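Local coordinates for PrgB (Enterococcus faecalis, PDB 6EVU), which promotes cell aggregation, biofilm formation and conjugation by binding and compacting DNA, acting as a surface adhesin, at residues Q136-P139 / T144-A147; L200-T205 / G209-V214; F223-I226 / V231-Q234. All blocks are in the same frame, centred on the assembly; numbering follows the deposited sequence.

Interaction 1 of 3, residues Q136-P139 / T144-A147; sequences QSSP and TLNA
Ser138 and Thr144 are joined by a side-chain-to-backbone hydrogen bond at the turn where the chain passes from one sheet of the beta-sandwich adhesin domain to the other. Ser138 OG donates to Thr144 O at 2.7 Å. The hydroxyl reaches the carbonyl from above its plane, 45° out of it, with a C=O...donor angle of 125°. Its reach follows from a chi1 of 159°, which carries OG away from the Ser138 nitrogen and out toward the loop end of strand 145-150.

The rest of the contact is van der Waals packing by Leu145, whose branched end swings back toward the 136-139 segment, with CG beside the Leu145 nitrogen and anti to the carbonyl carbon (chi1 -67°). CD2 makes an apolar contact with CB of Ser138 at 3.8 Å, and CD1 rests at the same distance from the carbonyl oxygen of Ser137. CD1 therefore lies by the last residue of strand 124-137, and CD2 against the base of the Ser138 side chain.

A second shell surrounds these groups. Ser140 OG is hydrogen-bonded to both Ser138 OG and Thr144 O, making a compact polar cluster, while Thr161 OG1 adds a weak bond to the same carbonyl. Strand 124-137 ends in a classic beta bulge, in which Gln136 and Ser137 both face Lys170 on strand 169-179. The Ser137 side chain points away from the 144-147 segment, and its OG is hydrogen-bonded to Lys167 NZ and to the backbone oxygen of Asp168.

Interaction 2 of 3, residues L200-T205 / G209-V214; sequences LNSSLT and GHAEFV. With TRS (2-amino-2-hydroxymethyl-propane-1,3-diol), chain C.
Asn201 and Glu212 bring their polar ends together through different first torsions: CG of Asn201 lies between its own backbone N and carbonyl carbon (chi1 59°), whereas CG of Glu212 stands anti to its carbonyl carbon (chi1 -51°) and the chain runs on extended. The result is a set of acceptors at the start of strand 211-215, in the large antiparallel sheet of the beta sandwich, occupied by a Tris molecule probably taken from the crystallisation liquor. Its amine donates to Asn201 OD1 at 2.7 Å and to Glu212 OE1 at 3.0 Å, and its O3 donates to Glu212 OE2. Ser199, Asp260 and the backbone N of Trp301 complete the site. Because Asn201 OD1 and the carboxylate both accept, the amine between them probably offsets their mutual repulsion.

Behind the pocket the backbones meet in a single antiparallel bridge, with Ser202 and Ala211 as a non-hydrogen-bonded pair whose CA atoms are 4.0 Å apart. It is flanked by Glu212 N to Asn201 O, nearly straight at the carbonyl, and by Ser203 N to His210 O at 2.8 Å. Ser203 holds His210 twice, since its OG also accepts from His210 N at 3.0 Å. A water donates to both Leu200 O and Glu212 O, tying the segments together beyond the bridge.

Ser202 OG faces the chain ahead and accepts from Leu204 N, an ST turn, while Ser241 O is its partner from outside. Beyond this turn Leu204 lies against the strand: CD2 covers the buried Gly209 O, and CD1 presses on Ala211 CB at 3.5 Å, tighter than normal van der Waals contact.

Interaction 3 of 3, residues F223-I226 / V231-Q234; sequences FKYI and VKKQ
Phe223, Tyr225, Val231 and Lys232 make this contact by packing, where the end of strand 221-225 comes near Val231 and the start of strand 232-233; the nearest CA atoms, those of Tyr225 and Lys232, are 6.5 Å apart. The apolar part is small. Phe223 CZ lies 3.9 Å from Val231 CG1, with CE2 a little farther from the same methyl, and the two side chains slant across one another. Only this one branch of Val231 meets the ring.

Aromatic edge contact makes up the second kind. The carbonyl oxygen of Val231 approaches the Tyr225 ring in its plane, 3.4 Å from CD1 and 3.6 Å from CE1, so it meets the hydrogen-bearing rim. This oxygen is buried and has no hydrogen-bonding partner in the model; the weakly positive ring edge probably gives it some electrostatic compensation. The ring comes to it because CG of Tyr225 is anti to the backbone N (chi1 175°), which throws the side chain out toward the 231-234 segment.

The third is side-by-side packing of the lysine chain along the tyrosine. Lys232 runs in the same direction as Tyr225, bent at chi3 (68°), with CE 3.7 Å from Tyr225 CE1. The polar ends have other partners: Tyr225 OH is hydrogen-bonded to Ser229 O in the intervening loop, and Lys232 NZ to Asn13 O at the end of helix 4-13.

Within the adhesin domain, this plain packing joins edge strand 221-225 of a three-stranded antiparallel sheet, next to strand 272-276, to the two-stranded antiparallel pair 232-233/239-240. Strand 239-240 supplies Phe239, whose ring stacks on Phe223, and Lys233 forms a salt bridge with Glu6 of helix 4-13.

In the fold
The three contacts follow one another along the chain within the adhesin domain. Interactions 1 and 2 have centres about 17 Å apart and nearest atoms about 7 Å apart; they do not touch, but both reach the large antiparallel sheet, one through strand 124-137 and the other through strand 211-215. Interaction 3 is more closely coupled to interaction 2, at about 13 Å between centres. Val214 CG2 packs on Phe223 CD2 at 3.8 Å, and Leu200 CB on Val231 CG2 at 3.9 Å, two packing contacts that join the interactions directly. Of the three, interaction 2 supplies hydrogen-bond acceptors to the Tris site, through Asn201 and Glu212. The centres of interactions 1 and 3 stand about 24 Å apart.

Interaction 1 of 3, residues Q136-P139 / T144-A147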
loop_
_atom_site.group_PDB
_atom_site.type_symbol
_atom_site.label_atom_id
_atom_site.label_comp_id
_atom_site.label_asym_id
_atom_site.label_seq_id
_atom_site.Cartn_x
_atom_site.Cartn_y
_atom_site.Cartn_z
ATOM N N GLN A 136 -8.968 8.462 3.097
ATOM C CA GLN A 136 -8.571 9.863 3.098
ATOM C C GLN A 136 -8.898 10.635 1.820
ATOM O O GLN A 136 -9.212 11.839 1.904
ATOM C CB GLN A 136 -7.070 9.954 3.390
ATOM C CG GLN A 136 -6.812 9.504 4.834
ATOM C CD GLN A 136 -5.391 9.761 5.222
ATOM O OE1 GLN A 136 -4.496 9.312 4.542
ATOM N NE2 GLN A 136 -5.179 10.494 6.316
ATOM N N SER A 137 -8.861 9.992 0.650
ATOM C CA SER A 137 -9.206 10.677 -0.590
ATOM C C SER A 137 -9.810 9.641 -1.543
ATOM O O SER A 137 -9.382 8.483 -1.574
ATOM C CB SER A 137 -7.981 11.350 -1.244
ATOM O OG SER A 137 -8.332 12.150 -2.375
ATOM N N SER A 138 -10.824 10.088 -2.296
ATOM C CA SER A 138 -11.443 9.210 -3.290
ATOM C C SER A 138 -11.911 10.031 -4.467
ATOM O O SER A 138 -12.552 11.066 -4.258
ATOM C CB SER A 138 -12.645 8.430 -2.733
ATOM O OG SER A 138 -13.519 7.962 -3.785
ATOM N N PRO A 139 -11.681 9.572 -5.701
ATOM C CA PRO A 139 -12.196 10.274 -6.894
ATOM C C PRO A 139 -13.577 9.850 -7.385
ATOM O O PRO A 139 -13.959 10.255 -8.500
ATOM C CB PRO A 139 -11.155 9.908 -7.961
ATOM C CG PRO A 139 -10.880 8.439 -7.610
ATOM C CD PRO A 139 -10.811 8.430 -6.052
ATOM N N THR A 144 -16.288 7.278 -1.931
ATOM C CA THR A 144 -15.993 6.065 -1.187
ATOM C C THR A 144 -14.866 5.318 -1.875
ATOM O O THR A 144 -14.501 5.606 -3.021
ATOM C CB THR A 144 -17.214 5.133 -1.102
ATOM O OG1 THR A 144 -17.647 4.791 -2.416
ATOM C CG2 THR A 144 -18.373 5.856 -0.360
ATOM N N LEU A 145 -14.342 4.312 -1.183
ATOM C CA LEU A 145 -13.405 3.380 -1.811
ATOM C C LEU A 145 -13.893 1.971 -1.558
ATOM O O LEU A 145 -14.577 1.699 -0.559
ATOM C CB LEU A 145 -11.956 3.496 -1.252
ATOM C CG LEU A 145 -11.262 4.806 -1.571
ATOM C CD1 LEU A 145 -10.045 4.888 -0.639
ATOM C CD2 LEU A 145 -10.950 5.082 -3.005
ATOM N N ASN A 146 -13.530 1.046 -2.471
ATOM C CA ASN A 146 -13.798 -0.355 -2.256
ATOM C C ASN A 146 -12.497 -1.023 -1.829
ATOM O O ASN A 146 -11.429 -0.676 -2.313
ATOM C CB ASN A 146 -14.315 -1.009 -3.530
ATOM C CG ASN A 146 -15.406 -0.189 -4.207
ATOM O OD1 ASN A 146 -16.314 0.308 -3.543
ATOM N ND2 ASN A 146 -15.313 -0.033 -5.548
ATOM N N ALA A 147 -12.627 -2.035 -0.979
ATOM C CA ALA A 147 -11.464 -2.751 -0.496
ATOM C C ALA A 147 -11.755 -4.228 -0.554
ATOM O O ALA A 147 -12.867 -4.681 -0.253
ATOM C CB ALA A 147 -11.106 -2.358 0.934
#

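Interaction 2 of 3, residues L200-T205 / G209-V214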
loop_
_atom_site.group_PDB
_atom_site.type_symbol
_atom_site.label_atom_id
_atom_site.label_comp_id
_atom_site.label_asym_id
_atom_site.label_seq_id
_atom_site.Cartn_x
_atom_site.Cartn_y
_atom_site.Cartn_z
ATOM N N LEU A 200 5.936 0.673 -6.198
ATOM C CA LEU A 200 5.247 1.959 -6.396
ATOM C C LEU A 200 5.505 2.377 -7.840
ATOM O O LEU A 200 6.424 3.144 -8.144
ATOM C CB LEU A 200 5.679 3.025 -5.387
ATOM C CG LEU A 200 5.442 2.630 -3.923
ATOM C CD1 LEU A 200 6.081 3.633 -2.967
ATOM C CD2 LEU A 200 3.928 2.531 -3.697
ATOM N N ASN A 201 4.712 1.807 -8.746
ATOM C CA ASN A 201 4.894 2.066 -10.165
ATOM C C ASN A 201 4.329 3.439 -10.538
ATOM O O ASN A 201 3.469 4.004 -9.857
ATOM C CB ASN A 201 4.183 1.022 -11.027
ATOM C CG ASN A 201 2.664 0.977 -10.762
ATOM O OD1 ASN A 201 2.233 0.629 -9.666
ATOM N ND2 ASN A 201 1.866 1.381 -11.744
ATOM N N SER A 202 4.783 3.946 -11.679
ATOM C CA SER A 202 4.378 5.260 -12.148
ATOM C C SER A 202 4.443 5.314 -13.664
ATOM O O SER A 202 5.395 4.816 -14.280
ATOM C CB SER A 202 5.258 6.363 -11.575
ATOM O OG SER A 202 4.868 7.598 -12.137
ATOM N N SER A 203 3.418 5.924 -14.251
ATOM C CA SER A 203 3.326 6.153 -15.682
ATOM C C SER A 203 3.246 7.646 -15.985
ATOM O O SER A 203 2.849 8.040 -17.082
ATOM C CB SER A 203 2.110 5.413 -16.235
ATOM O OG SER A 203 0.933 5.936 -15.630
ATOM N N LEU A 204 3.653 8.481 -15.029
ATOM C CA LEU A 204 3.422 9.919 -15.090
ATOM C C LEU A 204 4.213 10.566 -16.222
ATOM O O LEU A 204 5.415 10.325 -16.380
ATOM C CB LEU A 204 3.823 10.576 -13.776
ATOM C CG LEU A 204 2.811 10.487 -12.628
ATOM C CD1 LEU A 204 3.530 10.930 -11.386
ATOM C CD2 LEU A 204 1.577 11.355 -12.902
ATOM N N THR A 205 3.530 11.406 -16.991
ATOM C CA THR A 205 4.157 12.207 -18.030
ATOM C C THR A 205 3.531 13.596 -17.993
ATOM O O THR A 205 2.639 13.873 -17.187
ATOM C CB THR A 205 3.982 11.552 -19.398
ATOM O OG1 THR A 205 2.625 11.684 -19.824
ATOM C CG2 THR A 205 4.392 10.079 -19.382
ATOM N N GLY A 209 -0.997 9.999 -17.296
ATOM C CA GLY A 209 -0.506 8.905 -16.485
ATOM C C GLY A 209 -0.804 9.113 -14.998
ATOM O O GLY A 209 -1.496 10.055 -14.583
ATOM N N HIS A 210 -0.256 8.216 -14.183
ATOM C CA HIS A 210 -0.533 8.257 -12.749
ATOM C C HIS A 210 0.601 7.574 -12.011
ATOM O O HIS A 210 1.346 6.780 -12.591
ATOM C CB HIS A 210 -1.888 7.597 -12.401
ATOM C CG HIS A 210 -1.867 6.101 -12.358
ATOM N ND1 HIS A 210 -2.094 5.319 -13.471
ATOM C CD2 HIS A 210 -1.696 5.245 -11.324
ATOM C CE1 HIS A 210 -2.028 4.043 -13.124
ATOM N NE2 HIS A 210 -1.786 3.970 -11.828
ATOM N N ALA A 211 0.690 7.827 -10.704
ATOM C CA ALA A 211 1.693 7.139 -9.894
ATOM C C ALA A 211 1.068 6.645 -8.597
ATOM O O ALA A 211 0.215 7.327 -8.030
ATOM C CB ALA A 211 2.875 8.035 -9.532
ATOM N N GLU A 212 1.498 5.459 -8.166
ATOM C CA GLU A 212 1.259 4.979 -6.799
ATOM C C GLU A 212 2.289 5.620 -5.867
ATOM O O GLU A 212 3.464 5.791 -6.247
ATOM C CB GLU A 212 1.311 3.447 -6.728
ATOM C CG GLU A 212 0.430 2.826 -7.775
ATOM C CD GLU A 212 0.078 1.381 -7.527
ATOM O OE1 GLU A 212 0.671 0.754 -6.622
ATOM O OE2 GLU A 212 -0.757 0.845 -8.293
ATOM N N PHE A 213 1.829 6.045 -4.679
ATOM C CA PHE A 213 2.655 6.788 -3.716
ATOM C C PHE A 213 2.400 6.311 -2.295
ATOM O O PHE A 213 1.423 5.598 -2.016
ATOM C CB PHE A 213 2.372 8.312 -3.771
ATOM C CG PHE A 213 0.949 8.695 -3.350
ATOM C CD1 PHE A 213 0.645 8.960 -2.020
ATOM C CD2 PHE A 213 -0.047 8.831 -4.317
ATOM C CE1 PHE A 213 -0.625 9.321 -1.635
ATOM C CE2 PHE A 213 -1.335 9.223 -3.950
ATOM C CZ PHE A 213 -1.636 9.458 -2.620
ATOM N N VAL A 214 3.293 6.734 -1.388
ATOM C CA VAL A 214 3.046 6.772 0.039
ATOM C C VAL A 214 3.251 8.195 0.539
ATOM O O VAL A 214 3.926 9.000 -0.099
ATOM C CB VAL A 214 3.962 5.787 0.782
ATOM C CG1 VAL A 214 3.570 4.375 0.396
ATOM C CG2 VAL A 214 5.515 6.062 0.459
HETATM C C TRS C . 1.046 -2.632 -8.456
HETATM C C1 TRS C . 1.805 -3.317 -9.629
HETATM C C2 TRS C . 0.870 -3.580 -7.265
HETATM C C3 TRS C . -0.338 -2.126 -8.943
HETATM N N TRS C . 1.897 -1.542 -8.012
HETATM O O1 TRS C . 2.047 -2.246 -10.536
HETATM O O2 TRS C . 2.097 -4.139 -6.874
HETATM O O3 TRS C . -1.076 -1.765 -7.749
HETATM O O HOH W 1 5.715 5.916 -7.794
#

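Interaction 3 of 3, residues F223-I226 / V231-Q234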
loop_
_atom_site.group_PDB
_atom_site.type_symbol
_atom_site.label_atom_id
_atom_site.label_comp_id
_atom_site.label_asym_id
_atom_site.label_seq_id
_atom_site.Cartn_x
_atom_site.Cartn_y
_atom_site.Cartn_z
ATOM N N PHE A 223 9.807 8.019 6.116
ATOM C CA PHE A 223 10.222 7.423 4.855
ATOM C C PHE A 223 11.737 7.578 4.666
ATOM O O PHE A 223 12.323 8.621 4.977
ATOM C CB PHE A 223 9.471 8.070 3.696
ATOM C CG PHE A 223 9.886 7.567 2.324
ATOM C CD1 PHE A 223 11.054 8.042 1.706
ATOM C CD2 PHE A 223 9.106 6.668 1.636
ATOM C CE1 PHE A 223 11.413 7.597 0.441
ATOM C CE2 PHE A 223 9.466 6.216 0.377
ATOM C CZ PHE A 223 10.633 6.679 -0.220
ATOM N N LYS A 224 12.369 6.546 4.118
ATOM C CA LYS A 224 13.799 6.575 3.823
ATOM C C LYS A 224 14.042 6.130 2.385
ATOM O O LYS A 224 13.492 5.115 1.953
ATOM C CB LYS A 224 14.558 5.669 4.804
ATOM C CG LYS A 224 14.656 6.227 6.219
ATOM C CD LYS A 224 15.540 7.488 6.236
ATOM C CE LYS A 224 16.073 7.813 7.604
ATOM N NZ LYS A 224 17.052 8.925 7.508
ATOM N N TYR A 225 14.888 6.871 1.658
ATOM C CA TYR A 225 15.170 6.621 0.246
ATOM C C TYR A 225 16.109 5.423 0.088
ATOM O O TYR A 225 17.034 5.234 0.885
ATOM C CB TYR A 225 15.824 7.865 -0.394
ATOM C CG TYR A 225 16.284 7.697 -1.840
ATOM C CD1 TYR A 225 15.370 7.512 -2.872
ATOM C CD2 TYR A 225 17.645 7.717 -2.173
ATOM C CE1 TYR A 225 15.781 7.363 -4.189
ATOM C CE2 TYR A 225 18.077 7.564 -3.511
ATOM C CZ TYR A 225 17.126 7.388 -4.511
ATOM O OH TYR A 225 17.503 7.223 -5.813
ATOM N N ILE A 226 15.862 4.608 -0.943
ATOM C CA ILE A 226 16.800 3.562 -1.345
ATOM C C ILE A 226 17.577 4.055 -2.547
ATOM O O ILE A 226 16.979 4.535 -3.516
ATOM C CB ILE A 226 16.088 2.244 -1.686
ATOM C CG1 ILE A 226 15.263 1.725 -0.500
ATOM C CG2 ILE A 226 17.092 1.242 -2.227
ATOM C CD1 ILE A 226 14.306 0.571 -0.880
ATOM N N VAL A 231 11.563 6.336 -6.584
ATOM C CA VAL A 231 10.572 6.820 -5.624
ATOM C C VAL A 231 11.274 7.754 -4.655
ATOM O O VAL A 231 12.182 7.331 -3.923
ATOM C CB VAL A 231 9.949 5.645 -4.858
ATOM C CG1 VAL A 231 9.015 6.161 -3.736
ATOM C CG2 VAL A 231 9.191 4.725 -5.785
ATOM N N LYS A 232 10.868 9.021 -4.648
ATOM C CA LYS A 232 11.524 10.047 -3.838
ATOM C C LYS A 232 10.511 11.149 -3.573
ATOM O O LYS A 232 9.493 11.247 -4.254
ATOM C CB LYS A 232 12.811 10.634 -4.497
ATOM C CG LYS A 232 12.732 10.914 -6.000
ATOM C CD LYS A 232 14.120 11.254 -6.618
ATOM C CE LYS A 232 15.114 10.062 -6.631
ATOM N NZ LYS A 232 16.238 10.146 -7.646
ATOM N N LYS A 233 10.790 11.956 -2.549
ATOM C CA LYS A 233 9.831 12.961 -2.090
ATOM C C LYS A 233 9.627 14.078 -3.110
ATOM O O LYS A 233 10.590 14.670 -3.598
ATOM C CB LYS A 233 10.268 13.560 -0.758
ATOM C CG LYS A 233 9.158 14.397 -0.125
ATOM C CD LYS A 233 9.511 14.879 1.262
ATOM C CE LYS A 233 8.240 15.341 1.972
ATOM N NZ LYS A 233 8.578 16.298 3.055
ATOM N N GLN A 234 8.366 14.373 -3.414
ATOM C CA GLN A 234 8.004 15.379 -4.400
ATOM C C GLN A 234 7.559 16.667 -3.723
ATOM O O GLN A 234 7.377 16.733 -2.504
ATOM C CB GLN A 234 6.893 14.854 -5.305
ATOM C CG GLN A 234 7.296 13.581 -5.951
ATOM C CD GLN A 234 8.567 13.763 -6.726
ATOM O OE1 GLN A 234 9.510 12.994 -6.587
ATOM N NE2 GLN A 234 8.613 14.808 -7.547
#